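Local atomic coordinates of putative phosphinothricin acetyltransferase YwnH (Bacillus subtilis, PDB entry 1VHS), a protein that probably transfers the acetyl group of acetyl-CoA to phosphinothricin, inactivating this antibiotic and herbicide. Residues M42-F45 against S46-E50. Residues are numbered along the deposited sequence; the frame is centred on the assembly and turned at random.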
HETATM    1  N   MSE A  42      14.470   3.811  -6.164  1.00 38.65           N
HETATM    2  CA  MSE A  42      15.058   4.912  -5.409  1.00 41.29           C
HETATM    3  C   MSE A  42      14.260   6.202  -5.567  1.00 39.37           C
HETATM    4  O   MSE A  42      14.102   6.961  -4.611  1.00 38.29           O
HETATM    5  CB  MSE A  42      16.505   5.145  -5.849  1.00 47.31           C
HETATM    6  CG  MSE A  42      17.208   6.266  -5.096  1.00 56.77           C
HETATM    7 SE   MSE A  42      17.191   6.011  -3.177  1.00 74.58          SE
HETATM    8  CE  MSE A  42      17.684   7.797  -2.629  1.00 68.85           C
ATOM      9  N   GLU A  43      13.761   6.449  -6.775  1.00 38.16           N
ATOM     10  CA  GLU A  43      12.974   7.652  -7.041  1.00 39.09           C
ATOM     11  C   GLU A  43      11.688   7.643  -6.223  1.00 34.61           C
ATOM     12  O   GLU A  43      11.390   8.591  -5.501  1.00 35.29           O
ATOM     13  CB  GLU A  43      12.631   7.748  -8.531  1.00 41.71           C
ATOM     14  CG  GLU A  43      13.822   8.048  -9.422  1.00 50.88           C
ATOM     15  CD  GLU A  43      14.432   9.411  -9.146  1.00 56.02           C
ATOM     16  OE1 GLU A  43      15.435   9.759  -9.806  1.00 59.37           O
ATOM     17  OE2 GLU A  43      13.911  10.137  -8.271  1.00 59.53           O
ATOM     18  N   TRP A  44      10.932   6.561  -6.351  1.00 33.51           N
ATOM     19  CA  TRP A  44       9.680   6.395  -5.628  1.00 31.54           C
ATOM     20  C   TRP A  44       9.913   6.571  -4.132  1.00 30.52           C
ATOM     21  O   TRP A  44       9.165   7.271  -3.447  1.00 27.19           O
ATOM     22  CB  TRP A  44       9.119   5.000  -5.904  1.00 30.73           C
ATOM     23  CG  TRP A  44       8.015   4.592  -4.988  1.00 29.47           C
ATOM     24  CD1 TRP A  44       6.705   4.974  -5.049  1.00 27.67           C
ATOM     25  CD2 TRP A  44       8.129   3.725  -3.855  1.00 25.96           C
ATOM     26  NE1 TRP A  44       5.995   4.396  -4.024  1.00 27.99           N
ATOM     27  CE2 TRP A  44       6.846   3.624  -3.274  1.00 25.56           C
ATOM     28  CE3 TRP A  44       9.193   3.022  -3.272  1.00 25.92           C
ATOM     29  CZ2 TRP A  44       6.596   2.849  -2.138  1.00 19.56           C
ATOM     30  CZ3 TRP A  44       8.945   2.250  -2.139  1.00 25.55           C
ATOM     31  CH2 TRP A  44       7.655   2.171  -1.585  1.00 25.12           C
ATOM     32  N   PHE A  45      10.964   5.929  -3.636  1.00 27.40           N
ATOM     33  CA  PHE A  45      11.310   5.989  -2.224  1.00 30.33           C
ATOM     34  C   PHE A  45      11.530   7.420  -1.750  1.00 29.68           C
ATOM     35  O   PHE A  45      10.879   7.877  -0.812  1.00 29.37           O
ATOM     36  CB  PHE A  45      12.570   5.162  -1.964  1.00 32.00           C
ATOM     37  CG  PHE A  45      12.847   4.925  -0.509  1.00 36.41           C
ATOM     38  CD1 PHE A  45      12.042   4.067   0.233  1.00 37.16           C
ATOM     39  CD2 PHE A  45      13.907   5.563   0.123  1.00 39.63           C
ATOM     40  CE1 PHE A  45      12.291   3.845   1.588  1.00 40.90           C
ATOM     41  CE2 PHE A  45      14.164   5.349   1.479  1.00 42.97           C
ATOM     42  CZ  PHE A  45      13.353   4.487   2.210  1.00 43.26           C
ATOM     43  N   SER A  46      12.449   8.126  -2.403  1.00 30.34           N
ATOM     44  CA  SER A  46      12.756   9.506  -2.040  1.00 33.53           C
ATOM     45  C   SER A  46      11.608  10.452  -2.375  1.00 32.57           C
ATOM     46  O   SER A  46      11.598  11.603  -1.943  1.00 35.84           O
ATOM     47  CB  SER A  46      14.030   9.969  -2.755  1.00 35.66           C
ATOM     48  OG  SER A  46      15.146   9.199  -2.346  1.00 41.92           O
ATOM     49  N   GLY A  47      10.642   9.958  -3.139  1.00 32.85           N
ATOM     50  CA  GLY A  47       9.507  10.780  -3.517  1.00 32.39           C
ATOM     51  C   GLY A  47       8.531  11.061  -2.387  1.00 31.62           C
ATOM     52  O   GLY A  47       7.653  11.910  -2.525  1.00 32.36           O
ATOM     53  N   HIS A  48       8.666  10.354  -1.269  1.00 28.63           N
ATOM     54  CA  HIS A  48       7.766  10.581  -0.146  1.00 27.94           C
ATOM     55  C   HIS A  48       8.113  11.872   0.578  1.00 31.04           C
ATOM     56  O   HIS A  48       9.258  12.323   0.551  1.00 32.52           O
ATOM     57  CB  HIS A  48       7.801   9.402   0.827  1.00 23.72           C
ATOM     58  CG  HIS A  48       7.234   8.142   0.254  1.00 21.61           C
ATOM     59  ND1 HIS A  48       7.963   7.307  -0.566  1.00 21.24           N
ATOM     60  CD2 HIS A  48       5.992   7.608   0.330  1.00 19.71           C
ATOM     61  CE1 HIS A  48       7.191   6.313  -0.973  1.00 19.49           C
ATOM     62  NE2 HIS A  48       5.993   6.472  -0.444  1.00 19.27           N
ATOM     63  N   THR A  49       7.115  12.465   1.221  1.00 31.51           N
ATOM     64  CA  THR A  49       7.300  13.721   1.932  1.00 31.34           C
ATOM     65  C   THR A  49       6.786  13.631   3.354  1.00 32.60           C
ATOM     66  O   THR A  49       6.307  12.584   3.793  1.00 28.93           O
ATOM     67  CB  THR A  49       6.545  14.860   1.237  1.00 33.38           C
ATOM     68  OG1 THR A  49       5.145  14.554   1.217  1.00 26.75           O
ATOM     69  CG2 THR A  49       7.038  15.030  -0.192  1.00 33.61           C
ATOM     70  N   GLU A  50       6.879  14.749   4.066  1.00 34.48           N
ATOM     71  CA  GLU A  50       6.425  14.819   5.445  1.00 34.07           C
ATOM     72  C   GLU A  50       4.915  14.617   5.543  1.00 29.29           C
ATOM     73  O   GLU A  50       4.423  14.090   6.539  1.00 29.81           O
ATOM     74  CB  GLU A  50       6.814  16.167   6.053  1.00 38.84           C
ATOM     75  CG  GLU A  50       6.483  16.295   7.527  1.00 43.96           C
ATOM     76  CD  GLU A  50       7.080  17.541   8.147  1.00 47.87           C
ATOM     77  OE1 GLU A  50       8.312  17.721   8.034  1.00 48.06           O
ATOM     78  OE2 GLU A  50       6.323  18.333   8.750  1.00 49.62           O
TER
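H48 sets the edge of its imidazole against a face of the W44 indole, in a T-shaped stack where the short helix 42-46 gives way to loop. The ring planes stand at 85°, and the leading atom is H48 CE1, which comes down 3.6 Å from W44 CE2, off the middle of the indole and toward its rim. W44 carries CG anti to its own backbone N (chi1 167°), which lays the indole out beside the last turn, where the imidazole can reach it.

The rotation of the imidazole is fixed from both of its nitrogens. ND1 donates to the backbone carbonyl of F45, 3.0 Å from H48 ND1 to F45 O; the N-H points almost straight at the oxygen (165°), which lies close to the plane of the imidazole. The backbone N of H48 adds a weak bond to that same oxygen, so one carbonyl near the helix end receives both the main chain and the ring of H48. On the far side of the ring, NE2 is hydrogen-bonded to S69. Just before this, G47 N makes weak bonds to E43 O and W44 O, while S46 N closes a regular helical bond on M42 O at 3.0 Å. The S46 hydroxyl turns back over M42, giving a weak bond to M42 O.

Among its neighbours, the indole meets W67 and bonds through NE1 to E71, both on strand 64-72, which also supplies S69; R41 makes a cation-pi contact with it. The W44 side chain is about 7 Å from that of Y88, a predicted acetyl-CoA-binding residue. M42 and F45 pack on L13 and W44 on V16 of helix 13-24, while F45 and H48 touch L54 at the start of strand 54-58, tying this helix end to the GNAT-fold sheet.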